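Local structure of uncharacterized protein (Pseudomonas syringae pv. tomato, 3K4I) at residues Glu8-Ala13 and Val181-Ala186; Ala45-Gly50 and Tyr133-Arg138; Val60-Val65 and Thr149-Val154; Asn76-Val81 and Asp102-Phe107; Gly93-Thr98 and Asp119-Asp124. The protein is of unknown function but belongs to the aldolase/RraA-like fold family, assembles as three chains and binds magnesium where two subunits meet. All blocks are in the same frame, centred on the assembly; numbering follows the deposited sequence.

Contact 1 of 5, residues Glu8-Ala13 and Val181-Ala186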
# COMPACT_ATOMS: atom_id res chain seq x y z
N GLU C 8 24.21 -11.56 -24.99
CA GLU C 8 25.29 -12.36 -24.45
C GLU C 8 25.26 -12.23 -22.94
O GLU C 8 25.20 -11.10 -22.42
CB GLU C 8 26.63 -11.85 -24.99
CG GLU C 8 27.78 -12.82 -24.86
CD GLU C 8 29.03 -12.31 -25.53
OE1 GLU C 8 30.06 -12.15 -24.84
OE2 GLU C 8 28.99 -12.05 -26.76
N TYR C 9 25.32 -13.36 -22.23
CA TYR C 9 25.50 -13.32 -20.78
C TYR C 9 26.77 -12.55 -20.47
O TYR C 9 27.86 -12.85 -20.99
CB TYR C 9 25.52 -14.71 -20.13
CG TYR C 9 24.27 -15.50 -20.38
CD1 TYR C 9 24.28 -16.61 -21.24
CD2 TYR C 9 23.05 -15.15 -19.77
CE1 TYR C 9 23.12 -17.35 -21.48
CE2 TYR C 9 21.89 -15.89 -20.01
CZ TYR C 9 21.94 -16.98 -20.87
OH TYR C 9 20.81 -17.73 -21.13
N THR C 10 26.61 -11.53 -19.65
CA THR C 10 27.68 -10.60 -19.35
C THR C 10 27.87 -10.48 -17.85
O THR C 10 26.99 -9.97 -17.16
CB THR C 10 27.39 -9.20 -19.94
OG1 THR C 10 27.18 -9.31 -21.36
CG2 THR C 10 28.57 -8.24 -19.70
N PRO C 11 29.04 -10.93 -17.33
CA PRO C 11 29.34 -10.71 -15.93
C PRO C 11 29.47 -9.23 -15.62
O PRO C 11 29.88 -8.45 -16.49
CB PRO C 11 30.70 -11.42 -15.74
CG PRO C 11 31.23 -11.64 -17.08
CD PRO C 11 30.05 -11.78 -17.99
N ILE C 12 29.07 -8.86 -14.41
CA ILE C 12 29.06 -7.48 -13.99
C ILE C 12 30.02 -7.38 -12.81
O ILE C 12 29.91 -8.15 -11.86
CB ILE C 12 27.65 -7.04 -13.58
CG1 ILE C 12 26.73 -7.05 -14.81
CG2 ILE C 12 27.67 -5.64 -12.94
CD1 ILE C 12 25.24 -6.98 -14.47
N ALA C 13 30.95 -6.43 -12.88
CA ALA C 13 32.02 -6.30 -11.88
C ALA C 13 31.46 -5.92 -10.52
O ALA C 13 30.49 -5.16 -10.43
CB ALA C 13 33.04 -5.30 -12.34
N VAL C 181 18.05 -3.43 -15.38
CA VAL C 181 19.12 -2.89 -16.18
C VAL C 181 19.74 -4.02 -16.99
O VAL C 181 20.32 -4.95 -16.42
CB VAL C 181 20.23 -2.23 -15.28
CG1 VAL C 181 21.42 -1.72 -16.11
CG2 VAL C 181 19.66 -1.11 -14.42
N PRO C 182 19.67 -3.95 -18.34
CA PRO C 182 20.26 -5.04 -19.12
C PRO C 182 21.75 -5.23 -18.80
O PRO C 182 22.50 -4.26 -18.69
CB PRO C 182 20.10 -4.59 -20.57
CG PRO C 182 18.82 -3.68 -20.53
CD PRO C 182 19.04 -2.93 -19.21
N GLN C 183 22.14 -6.48 -18.65
CA GLN C 183 23.52 -6.79 -18.23
C GLN C 183 24.57 -6.21 -19.20
O GLN C 183 25.64 -5.73 -18.76
CB GLN C 183 23.71 -8.30 -18.02
CG GLN C 183 23.45 -9.20 -19.23
CD GLN C 183 23.14 -10.60 -18.79
OE1 GLN C 183 24.00 -11.46 -18.76
NE2 GLN C 183 21.88 -10.85 -18.44
N GLN C 184 24.28 -6.24 -20.49
CA GLN C 184 25.27 -5.71 -21.43
C GLN C 184 25.46 -4.19 -21.31
O GLN C 184 26.43 -3.64 -21.85
CB GLN C 184 24.93 -6.11 -22.87
CG GLN C 184 25.14 -7.58 -23.14
CD GLN C 184 24.47 -8.05 -24.39
OE1 GLN C 184 23.25 -8.25 -24.43
NE2 GLN C 184 25.26 -8.27 -25.41
N LEU C 185 24.54 -3.52 -20.63
CA LEU C 185 24.59 -2.07 -20.49
C LEU C 185 24.90 -1.62 -19.06
O LEU C 185 24.97 -0.41 -18.81
CB LEU C 185 23.27 -1.43 -20.92
CG LEU C 185 22.92 -1.62 -22.39
CD1 LEU C 185 21.51 -1.08 -22.62
CD2 LEU C 185 23.91 -0.94 -23.27
N ALA C 186 25.10 -2.57 -18.14
CA ALA C 186 25.07 -2.26 -16.73
C ALA C 186 26.11 -1.23 -16.31
O ALA C 186 25.75 -0.24 -15.67
CB ALA C 186 25.17 -3.52 -15.86
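Glu8 opens the contact where its backbone N meets the amide of Gln184: the N-H points at OE1 in a weak bond of 3.5 Å, while NE2 of the same amide is held by the carbonyl of Pro6. Tyr9 points away at its CB, yet its CA lies 3.1 Å from OE1 of Gln183, which sits at the edge of the ring. That oxygen receives the firm bond of the contact, Thr10 N to Gln183 OE1 at 2.8 Å, in the carbonyl plane on a lone pair and nearly straight at 165°. Gln183 reaches it with CG set between its own N and carbonyl carbon (chi1 59°) and the chain extended beyond. Thr10 OG1 bonds back to Glu8 O, 2.9 Å away, and lies 3.2 Å from CG of Gln184, whose side chain it crosses. Ile12 ends the walk, its CD1 3.7 Å from CB of Ala186. The arrangement is an irregular N-terminal arm latched by two glutamines to the turn between strand 177-181 and helix 186-207.

Contact 2 of 5, residues Ala45-Gly50 and Tyr133-Arg138; sequences ASQVPG and YPLFSR
Phe136 lays the CD1-CE1 side of its ring obliquely against Ser46, with CD1 3.4 Å from Ser46 CA and CE1 3.6 Å from its CB. The two residues form an antiparallel non-hydrogen-bonded pair with side chains on the same face of the sheet. Next to them, Ala45 and Ser137 make the hydrogen-bonded pair, N to O and O to N, and their side chains take the other face. Gln47 prolongs the ladder with its N, bonded almost straight to Leu135 O at 2.9 Å. Its side chain then doubles back: the bend at chi2 (-60°) brings NE2 back to Ser137 O, 3.1 Å away. This oxygen thus accepts twice, from Ala45 N and Gln47 NE2 on opposite faces of its plane. Gln47 OE1 turns to NE of Arg140, and Ser137 OG to Gly139 O. Where the strands part, one water fills in. It donates to Leu135 O, accepts from Val48 N, bonds Ser46 OG at 2.7 Å, and lies over the rim of one face of the Phe136 ring. Val48 sets CG2 3.4 Å from Tyr133 O. Strand 135-137 is flanked by strand 45-46 and, in parallel, by strand 115-119; Leu135 and Val48 face helix 125-130, and Tyr133 packs on helix 102-110.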
# COMPACT_ATOMS: atom_id res chain seq x y z
N ALA C 45 5.46 -3.30 -6.15
CA ALA C 45 5.65 -2.34 -5.10
C ALA C 45 6.55 -2.87 -3.98
O ALA C 45 6.49 -4.04 -3.63
CB ALA C 45 4.29 -1.89 -4.53
N SER C 46 7.34 -1.99 -3.39
CA SER C 46 7.99 -2.32 -2.14
C SER C 46 6.94 -2.70 -1.06
O SER C 46 6.01 -1.94 -0.78
CB SER C 46 8.84 -1.14 -1.67
OG SER C 46 9.36 -1.46 -0.40
N GLN C 47 7.14 -3.88 -0.46
CA GLN C 47 6.27 -4.37 0.61
C GLN C 47 6.85 -4.20 2.01
O GLN C 47 6.16 -4.43 3.00
CB GLN C 47 5.90 -5.85 0.38
CG GLN C 47 5.13 -6.11 -0.93
CD GLN C 47 3.81 -5.37 -1.03
OE1 GLN C 47 3.15 -5.08 -0.01
NE2 GLN C 47 3.42 -5.03 -2.25
N VAL C 48 8.13 -3.83 2.10
CA VAL C 48 8.73 -3.68 3.42
C VAL C 48 9.31 -2.28 3.47
O VAL C 48 10.30 -2.00 2.81
CB VAL C 48 9.83 -4.75 3.70
CG1 VAL C 48 10.46 -4.50 5.09
CG2 VAL C 48 9.23 -6.16 3.66
N PRO C 49 8.71 -1.40 4.29
CA PRO C 49 9.22 -0.03 4.35
C PRO C 49 10.73 0.09 4.70
O PRO C 49 11.24 -0.66 5.54
CB PRO C 49 8.33 0.63 5.42
CG PRO C 49 6.99 -0.12 5.25
CD PRO C 49 7.40 -1.55 4.96
N GLY C 50 11.42 0.97 4.00
CA GLY C 50 12.83 1.24 4.27
C GLY C 50 13.85 0.26 3.70
O GLY C 50 15.05 0.33 4.04
N TYR C 133 13.48 -8.10 5.02
CA TYR C 133 13.90 -8.67 3.74
C TYR C 133 13.32 -7.85 2.59
O TYR C 133 12.12 -7.54 2.59
CB TYR C 133 13.43 -10.12 3.62
CG TYR C 133 13.85 -10.74 2.31
CD1 TYR C 133 15.20 -11.05 2.07
CD2 TYR C 133 12.91 -11.06 1.31
CE1 TYR C 133 15.62 -11.61 0.90
CE2 TYR C 133 13.34 -11.65 0.10
CZ TYR C 133 14.70 -11.92 -0.09
OH TYR C 133 15.15 -12.50 -1.26
N PRO C 134 14.15 -7.48 1.60
CA PRO C 134 13.65 -6.64 0.53
C PRO C 134 12.73 -7.39 -0.46
O PRO C 134 13.19 -8.05 -1.38
CB PRO C 134 14.93 -6.13 -0.14
CG PRO C 134 16.02 -6.28 0.96
CD PRO C 134 15.62 -7.61 1.54
N LEU C 135 11.43 -7.27 -0.20
CA LEU C 135 10.39 -7.92 -1.01
C LEU C 135 9.60 -6.91 -1.78
O LEU C 135 9.08 -5.94 -1.21
CB LEU C 135 9.41 -8.69 -0.09
CG LEU C 135 8.18 -9.30 -0.78
CD1 LEU C 135 8.72 -10.39 -1.65
CD2 LEU C 135 7.23 -9.89 0.24
N PHE C 136 9.45 -7.18 -3.08
CA PHE C 136 8.68 -6.33 -3.95
C PHE C 136 7.67 -7.19 -4.67
O PHE C 136 8.04 -8.25 -5.20
CB PHE C 136 9.66 -5.66 -4.91
CG PHE C 136 10.72 -4.90 -4.19
CD1 PHE C 136 10.57 -3.53 -3.96
CD2 PHE C 136 11.84 -5.55 -3.69
CE1 PHE C 136 11.55 -2.82 -3.27
CE2 PHE C 136 12.81 -4.84 -2.95
CZ PHE C 136 12.66 -3.47 -2.74
N SER C 137 6.41 -6.78 -4.69
CA SER C 137 5.38 -7.61 -5.29
C SER C 137 4.16 -6.79 -5.62
O SER C 137 4.06 -5.63 -5.23
CB SER C 137 4.96 -8.72 -4.31
OG SER C 137 4.27 -8.15 -3.20
N ARG C 138 3.20 -7.41 -6.30
CA ARG C 138 1.93 -6.76 -6.59
C ARG C 138 0.97 -6.78 -5.41
O ARG C 138 -0.20 -6.36 -5.52
CB ARG C 138 1.27 -7.42 -7.79
CG ARG C 138 2.09 -7.26 -9.07
CD ARG C 138 1.29 -7.65 -10.33
NE ARG C 138 2.23 -7.71 -11.46
CZ ARG C 138 2.81 -6.66 -12.04
NH1 ARG C 138 2.53 -5.43 -11.65
NH2 ARG C 138 3.70 -6.85 -13.04
O HOH W 1 10.45 -3.88 0.15

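Contact 3 of 5, residues Val60-Val65 and Thr149-Val154; sequences VQYQPV and TQLKAV
Strands 60-63 and 150-154 pair antiparallel around a classic beta bulge, in which Lys152 N (2.8 Å) and Ala153 N (3.2 Å) both donate to Gln61 O. Beyond the bulge Gln63 and Gln150 exchange two backbone bonds. Their side chains cross with amide planes 62° apart, and Gln150 NE2 reaches Gln63 OE1 at 3.1 Å from above its carbonyl plane, whereas Gln150 OE1 accepts from Asp66 N. The methylenes of Lys152 pass over the Gln63 amide, and a water joins Lys152 NZ to Gln63 NE2. Leu151 CD2 lies over one face of the Tyr62 ring, 3.9 Å from its centroid, a CH-pi contact; the same methyl presses Val60 CG1 at 3.3 Å, tighter than usual packing. Tyr62 CB also borders Thr149 OG1, which bonds Asn91 OD1. Strand 150-154 and the parallel strand 85-90 lie on either edge of strand 53-63 in the mixed sheet, with Tyr77 packed on Val60.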
# COMPACT_ATOMS: atom_id res chain seq x y z
N VAL C 60 12.59 -16.84 -12.38
CA VAL C 60 11.74 -18.00 -12.07
C VAL C 60 10.44 -17.77 -12.82
O VAL C 60 9.83 -16.71 -12.66
CB VAL C 60 11.43 -18.03 -10.55
CG1 VAL C 60 10.61 -19.29 -10.21
CG2 VAL C 60 12.73 -17.97 -9.72
N GLN C 61 10.03 -18.75 -13.63
CA GLN C 61 8.78 -18.67 -14.40
C GLN C 61 7.81 -19.78 -13.97
O GLN C 61 8.20 -20.96 -13.96
CB GLN C 61 9.07 -18.80 -15.90
CG GLN C 61 7.80 -18.84 -16.77
CD GLN C 61 7.10 -17.51 -16.74
OE1 GLN C 61 5.92 -17.39 -16.28
NE2 GLN C 61 7.80 -16.48 -17.15
N TYR C 62 6.58 -19.40 -13.63
CA TYR C 62 5.50 -20.33 -13.21
C TYR C 62 4.55 -20.55 -14.39
O TYR C 62 4.64 -19.87 -15.41
CB TYR C 62 4.71 -19.79 -12.01
CG TYR C 62 5.53 -19.85 -10.73
CD1 TYR C 62 5.43 -20.93 -9.85
CD2 TYR C 62 6.39 -18.82 -10.43
CE1 TYR C 62 6.21 -21.01 -8.70
CE2 TYR C 62 7.18 -18.87 -9.27
CZ TYR C 62 7.07 -19.98 -8.42
OH TYR C 62 7.83 -20.00 -7.28
N GLN C 63 3.71 -21.57 -14.26
CA GLN C 63 2.74 -21.95 -15.30
C GLN C 63 1.54 -22.62 -14.63
O GLN C 63 1.60 -22.97 -13.45
CB GLN C 63 3.38 -22.89 -16.32
CG GLN C 63 3.70 -24.29 -15.74
CD GLN C 63 4.47 -25.21 -16.67
OE1 GLN C 63 5.09 -26.16 -16.21
NE2 GLN C 63 4.40 -24.96 -17.98
N PRO C 64 0.47 -22.83 -15.38
CA PRO C 64 -0.64 -23.56 -14.76
C PRO C 64 -0.25 -24.94 -14.25
O PRO C 64 0.63 -25.61 -14.83
CB PRO C 64 -1.68 -23.67 -15.90
CG PRO C 64 -1.39 -22.46 -16.75
CD PRO C 64 0.12 -22.33 -16.73
N VAL C 65 -0.94 -25.39 -13.20
CA VAL C 65 -0.81 -26.74 -12.72
C VAL C 65 -1.09 -27.75 -13.81
O VAL C 65 -2.07 -27.66 -14.56
CB VAL C 65 -1.74 -27.03 -11.53
CG1 VAL C 65 -1.64 -28.51 -11.13
CG2 VAL C 65 -1.39 -26.12 -10.35
N THR C 149 -0.44 -23.04 -8.83
CA THR C 149 0.53 -22.69 -9.86
C THR C 149 1.72 -23.62 -9.66
O THR C 149 1.82 -24.23 -8.60
CB THR C 149 0.95 -21.19 -9.79
OG1 THR C 149 1.65 -20.85 -11.00
CG2 THR C 149 1.82 -20.90 -8.58
N GLN C 150 2.55 -23.81 -10.70
CA GLN C 150 3.70 -24.69 -10.60
C GLN C 150 4.90 -24.13 -11.34
O GLN C 150 4.75 -23.36 -12.29
CB GLN C 150 3.37 -26.11 -11.09
CG GLN C 150 3.38 -26.25 -12.58
CD GLN C 150 3.06 -27.65 -13.08
OE1 GLN C 150 2.31 -28.42 -12.44
NE2 GLN C 150 3.59 -27.96 -14.25
N LEU C 151 6.10 -24.48 -10.87
CA LEU C 151 7.31 -24.05 -11.56
C LEU C 151 7.39 -24.62 -12.97
O LEU C 151 7.13 -25.81 -13.19
CB LEU C 151 8.55 -24.49 -10.78
CG LEU C 151 8.73 -23.69 -9.52
CD1 LEU C 151 9.59 -24.45 -8.52
CD2 LEU C 151 9.36 -22.34 -9.86
N LYS C 152 7.76 -23.76 -13.92
CA LYS C 152 7.98 -24.17 -15.30
C LYS C 152 9.48 -24.28 -15.52
O LYS C 152 9.97 -25.32 -15.93
CB LYS C 152 7.38 -23.19 -16.31
CG LYS C 152 7.69 -23.58 -17.75
CD LYS C 152 6.97 -22.64 -18.73
CE LYS C 152 6.88 -23.28 -20.11
NZ LYS C 152 6.21 -22.35 -21.09
N ALA C 153 10.19 -23.20 -15.21
CA ALA C 153 11.62 -23.12 -15.51
C ALA C 153 12.26 -22.00 -14.70
O ALA C 153 11.61 -21.02 -14.36
CB ALA C 153 11.84 -22.87 -16.98
N VAL C 154 13.54 -22.17 -14.39
CA VAL C 154 14.33 -21.05 -13.86
C VAL C 154 15.47 -20.69 -14.82
O VAL C 154 15.92 -21.52 -15.61
CB VAL C 154 14.89 -21.29 -12.42
CG1 VAL C 154 13.77 -21.57 -11.42
CG2 VAL C 154 15.96 -22.40 -12.38
O HOH W 2 3.42 -22.61 -19.79

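Contact 4 of 5, residues Asn76-Val81 and Asp102-Phe107. With MG (magnesium ion), chain H.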
# COMPACT_ATOMS: atom_id res chain seq x y z
N ASN C 76 11.49 -25.29 -4.06
CA ASN C 76 12.63 -26.17 -4.35
C ASN C 76 13.80 -25.59 -5.18
O ASN C 76 14.97 -25.92 -4.90
CB ASN C 76 12.15 -27.48 -4.97
CG ASN C 76 11.23 -27.26 -6.15
OD1 ASN C 76 11.60 -26.61 -7.12
ND2 ASN C 76 10.02 -27.80 -6.06
N TYR C 77 13.51 -24.72 -6.15
CA TYR C 77 14.55 -24.10 -6.99
C TYR C 77 15.56 -23.28 -6.19
O TYR C 77 16.61 -22.94 -6.72
CB TYR C 77 13.96 -23.14 -8.03
CG TYR C 77 13.36 -21.85 -7.45
CD1 TYR C 77 12.01 -21.75 -7.13
CD2 TYR C 77 14.17 -20.71 -7.22
CE1 TYR C 77 11.46 -20.56 -6.60
CE2 TYR C 77 13.64 -19.54 -6.69
CZ TYR C 77 12.28 -19.46 -6.39
OH TYR C 77 11.76 -18.29 -5.87
N ILE C 78 15.19 -22.90 -4.98
CA ILE C 78 15.96 -21.88 -4.27
C ILE C 78 17.36 -22.36 -3.92
O ILE C 78 18.27 -21.54 -3.81
CB ILE C 78 15.22 -21.32 -3.03
CG1 ILE C 78 15.70 -19.89 -2.75
CG2 ILE C 78 15.22 -22.33 -1.88
CD1 ILE C 78 14.85 -19.07 -1.83
N ASP C 79 17.54 -23.68 -3.74
CA ASP C 79 18.90 -24.22 -3.52
C ASP C 79 19.89 -23.90 -4.64
O ASP C 79 21.10 -24.01 -4.46
CB ASP C 79 18.85 -25.74 -3.34
CG ASP C 79 18.41 -26.15 -1.95
OD1 ASP C 79 18.76 -25.45 -0.97
OD2 ASP C 79 17.73 -27.20 -1.83
N GLN C 80 19.37 -23.55 -5.82
CA GLN C 80 20.18 -23.27 -7.00
C GLN C 80 20.66 -21.81 -7.10
O GLN C 80 21.52 -21.51 -7.92
CB GLN C 80 19.36 -23.59 -8.27
CG GLN C 80 18.73 -24.96 -8.28
CD GLN C 80 18.43 -25.46 -9.69
OE1 GLN C 80 18.52 -26.67 -9.97
NE2 GLN C 80 18.13 -24.54 -10.60
N VAL C 81 20.07 -20.92 -6.30
CA VAL C 81 20.25 -19.48 -6.47
C VAL C 81 21.59 -19.03 -5.87
O VAL C 81 21.83 -19.28 -4.70
CB VAL C 81 19.08 -18.70 -5.81
CG1 VAL C 81 19.21 -17.20 -6.02
CG2 VAL C 81 17.71 -19.22 -6.31
N ASP C 102 7.59 -17.57 4.28
CA ASP C 102 8.57 -17.56 5.39
C ASP C 102 9.79 -18.43 5.17
O ASP C 102 10.93 -17.98 5.44
CB ASP C 102 7.90 -17.85 6.75
CG ASP C 102 7.09 -19.15 6.79
OD1 ASP C 102 7.12 -20.02 5.88
OD2 ASP C 102 6.38 -19.32 7.81
N ILE C 103 9.57 -19.67 4.73
CA ILE C 103 10.68 -20.60 4.48
C ILE C 103 11.69 -20.00 3.51
O ILE C 103 12.91 -19.93 3.80
CB ILE C 103 10.16 -21.97 4.01
CG1 ILE C 103 9.43 -22.70 5.15
CG2 ILE C 103 11.29 -22.84 3.51
CD1 ILE C 103 8.68 -23.97 4.68
N MSE C 104 11.18 -19.50 2.39
CA MSE C 104 12.02 -18.91 1.35
C MSE C 104 12.73 -17.66 1.88
O MSE C 104 13.91 -17.45 1.59
CB MSE C 104 11.22 -18.65 0.08
CG MSE C 104 10.68 -19.95 -0.45
SE MSE C 104 9.29 -19.73 -1.76
CE MSE C 104 10.47 -19.53 -3.21
N THR C 105 12.01 -16.85 2.66
CA THR C 105 12.61 -15.66 3.29
C THR C 105 13.76 -16.03 4.22
O THR C 105 14.82 -15.46 4.12
CB THR C 105 11.58 -14.91 4.13
OG1 THR C 105 10.50 -14.48 3.29
CG2 THR C 105 12.20 -13.72 4.81
N HIS C 106 13.53 -16.98 5.12
CA HIS C 106 14.61 -17.45 5.99
C HIS C 106 15.76 -18.03 5.18
O HIS C 106 16.93 -17.82 5.51
CB HIS C 106 14.12 -18.43 7.06
CG HIS C 106 13.26 -17.79 8.09
ND1 HIS C 106 13.77 -16.96 9.07
CD2 HIS C 106 11.92 -17.82 8.29
CE1 HIS C 106 12.78 -16.52 9.83
NE2 HIS C 106 11.65 -17.02 9.37
N PHE C 107 15.43 -18.79 4.14
CA PHE C 107 16.48 -19.34 3.28
C PHE C 107 17.32 -18.22 2.65
O PHE C 107 18.58 -18.26 2.70
CB PHE C 107 15.90 -20.24 2.20
CG PHE C 107 16.97 -20.92 1.39
CD1 PHE C 107 17.41 -22.19 1.75
CD2 PHE C 107 17.57 -20.27 0.32
CE1 PHE C 107 18.44 -22.82 1.04
CE2 PHE C 107 18.60 -20.89 -0.40
CZ PHE C 107 19.01 -22.17 -0.07
MG MG H . 4.61 -20.31 8.12
O HOH W 3 4.10 -20.19 6.19
O HOH W 4 3.75 -18.50 8.49
O HOH W 5 2.82 -21.08 8.59
O HOH W 6 5.01 -20.58 10.10
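Ile78 is the bump and the Phe107 ring the floor beneath it: CG2 sits over the ring's centre, 3.9 Å from the centroid and only 12° off the normal, a well-centred CH-pi contact. The two side chains slide past each other in opposite directions, and CG1 of Ile78 hangs above and outside the rim, 3.6 Å from CD2 of Phe107. The ring is sent across to it because CG lies anti to the backbone N (chi1 -175°). Beyond CG1, CD1 of Ile78 enters the shallow hollow between Phe107 and Met104, 4.1 Å from CB of Met104. This packing belongs to a beta-alpha-beta crossover: helix 102-110 joins the parallel strands 85-90 and 115-119, and the 3-10 turn at 76-80, which precedes strand 85-90, packs against the side of that helix. Met104, present as selenomethionine, bends at chi3 (85°) and brings CE to the hydroxyl end of Tyr77, 3.2 Å from OH, the two side chains crossing at about a right angle. Asp79 OD1 lies obliquely 3.3 Å from CE1 of Phe107, and its carboxylate is bonded by Leu213 N and Glu214 N of the second subunit. At the start of the helix, Asp102 OD2 binds magnesium at 2.1 Å, alongside four waters and Glu200 of the second subunit.

Contact 5 of 5, residues Gly93-Thr98 and Asp119-Asp124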
# COMPACT_ATOMS: atom_id res chain seq x y z
N GLY C 93 1.14 -12.26 -12.93
CA GLY C 93 0.50 -11.22 -12.13
C GLY C 93 -0.64 -11.70 -11.26
O GLY C 93 -1.48 -10.90 -10.86
N ARG C 94 -0.68 -13.00 -10.97
CA ARG C 94 -1.77 -13.60 -10.20
C ARG C 94 -1.84 -13.13 -8.75
O ARG C 94 -0.82 -12.95 -8.07
CB ARG C 94 -1.77 -15.13 -10.28
CG ARG C 94 -2.10 -15.66 -11.69
CD ARG C 94 -1.96 -17.17 -11.82
NE ARG C 94 -2.84 -17.90 -10.91
CZ ARG C 94 -2.86 -19.23 -10.80
NH1 ARG C 94 -2.06 -19.99 -11.54
NH2 ARG C 94 -3.71 -19.80 -9.95
N HIS C 95 -3.06 -12.88 -8.30
CA HIS C 95 -3.34 -12.44 -6.94
C HIS C 95 -3.94 -13.56 -6.08
O HIS C 95 -4.14 -13.38 -4.87
CB HIS C 95 -4.26 -11.20 -6.92
CG HIS C 95 -3.55 -9.90 -7.16
ND1 HIS C 95 -3.17 -9.48 -8.42
CD2 HIS C 95 -3.15 -8.93 -6.31
CE1 HIS C 95 -2.58 -8.30 -8.34
NE2 HIS C 95 -2.55 -7.95 -7.07
N ASP C 96 -4.23 -14.71 -6.70
CA ASP C 96 -4.97 -15.78 -6.00
C ASP C 96 -4.08 -16.86 -5.36
O ASP C 96 -4.57 -17.76 -4.68
CB ASP C 96 -6.01 -16.42 -6.94
CG ASP C 96 -5.37 -17.17 -8.10
OD1 ASP C 96 -4.29 -16.76 -8.59
OD2 ASP C 96 -5.96 -18.17 -8.54
N CYS C 97 -2.77 -16.76 -5.58
CA CYS C 97 -1.83 -17.65 -4.91
C CYS C 97 -0.50 -16.92 -4.78
O CYS C 97 -0.23 -15.94 -5.50
CB CYS C 97 -1.65 -18.96 -5.67
SG CYS C 97 -1.20 -18.78 -7.43
N THR C 98 0.32 -17.38 -3.85
CA THR C 98 1.59 -16.72 -3.53
C THR C 98 2.79 -17.59 -3.93
O THR C 98 2.70 -18.82 -3.96
CB THR C 98 1.67 -16.40 -2.05
OG1 THR C 98 1.49 -17.60 -1.30
CG2 THR C 98 0.57 -15.40 -1.67
N ASP C 119 6.15 -10.70 -9.92
CA ASP C 119 5.03 -10.39 -10.81
C ASP C 119 3.92 -11.33 -10.34
O ASP C 119 3.67 -12.37 -10.93
CB ASP C 119 5.46 -10.62 -12.27
CG ASP C 119 4.29 -10.62 -13.26
OD1 ASP C 119 3.36 -9.86 -13.06
OD2 ASP C 119 4.35 -11.41 -14.23
N GLY C 120 3.25 -10.93 -9.26
CA GLY C 120 2.43 -11.82 -8.47
C GLY C 120 2.45 -11.34 -7.04
O GLY C 120 2.80 -10.19 -6.76
N VAL C 121 2.05 -12.21 -6.12
CA VAL C 121 1.93 -11.83 -4.71
C VAL C 121 2.70 -12.77 -3.77
O VAL C 121 3.13 -13.86 -4.19
CB VAL C 121 0.45 -11.70 -4.29
CG1 VAL C 121 -0.22 -10.58 -5.09
CG2 VAL C 121 -0.32 -13.03 -4.43
N ALA C 122 2.90 -12.32 -2.53
CA ALA C 122 3.65 -13.08 -1.52
C ALA C 122 2.84 -13.26 -0.25
O ALA C 122 1.93 -12.48 0.02
CB ALA C 122 4.97 -12.36 -1.20
N ARG C 123 3.21 -14.26 0.55
CA ARG C 123 2.59 -14.48 1.87
C ARG C 123 3.62 -14.30 2.98
O ARG C 123 4.78 -14.03 2.69
CB ARG C 123 1.91 -15.84 1.96
CG ARG C 123 2.79 -17.08 2.04
CD ARG C 123 1.86 -18.27 2.04
NE ARG C 123 2.55 -19.53 2.25
CZ ARG C 123 1.91 -20.67 2.48
NH1 ARG C 123 0.57 -20.68 2.51
NH2 ARG C 123 2.59 -21.79 2.65
N ASP C 124 3.18 -14.48 4.22
CA ASP C 124 4.07 -14.36 5.38
C ASP C 124 4.74 -13.00 5.43
O ASP C 124 5.93 -12.86 5.76
CB ASP C 124 5.10 -15.50 5.36
CG ASP C 124 4.47 -16.83 5.74
OD1 ASP C 124 3.73 -16.89 6.75
OD2 ASP C 124 4.70 -17.81 5.02
O HOH W 7 1.19 -14.63 -7.42
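A single water is gripped by Arg94 O and Cys97 O, each 2.7 Å from it, and by Val121 N at 2.9 Å: it donates to both carbonyls of the 93-98 loop and accepts from the N-H across. The Val121 side chain packs beside this bridge. Its CG2 presses close to Cys97 O, while CG1, anti to the carbonyl carbon (chi1 -63°), lies 3.6 Å from CD2 of the His95 ring, which it meets obliquely. The direct bond between the loops is Gly93 N to Asp119 O, 3.2 Å long and bent, with the donor 63° out of the carbonyl plane. Asp119 turns its carboxylate to Ser90 OG and to the guanidinium of Arg138. Thr98 wedges CG2 against the carbonyl carbon of Ala122, 3.4 Å away, and sets OG1 3.4 Å from CD of Arg123; OG1 itself bonds Gln143 O. Arg123 extends past it to Met142 O and Asp30 of the second subunit, its side chain about 6 Å from the bound magnesium. Two irregular loops following neighbouring parallel strands are thus joined chiefly through backbone polar groups, and the shared water satisfies three that do not meet directly.

In the fold
From the N terminus, contact 1 opens first and closes last, tying the arm before helix 14-19 to the start of helix 186-207; the other four nest inside its loop. Contact 2 opens next, on the short strand 45-46, then contact 3 on strand 53-63. These two cross, since strand 135-137 returns before strand 150-154, and both bring partners to one mixed sheet. Within both loops lie contacts 4 and 5, which cross each other: 76-81, 93-98, 102-107 and 119-124 alternate along the chain. They join at Asp102 N and Asp124 OD2, and both touch the second subunit. Arg138 with Asp119 links contact 2 to contact 5, while Val60 with Tyr77 links contact 3 to contact 4.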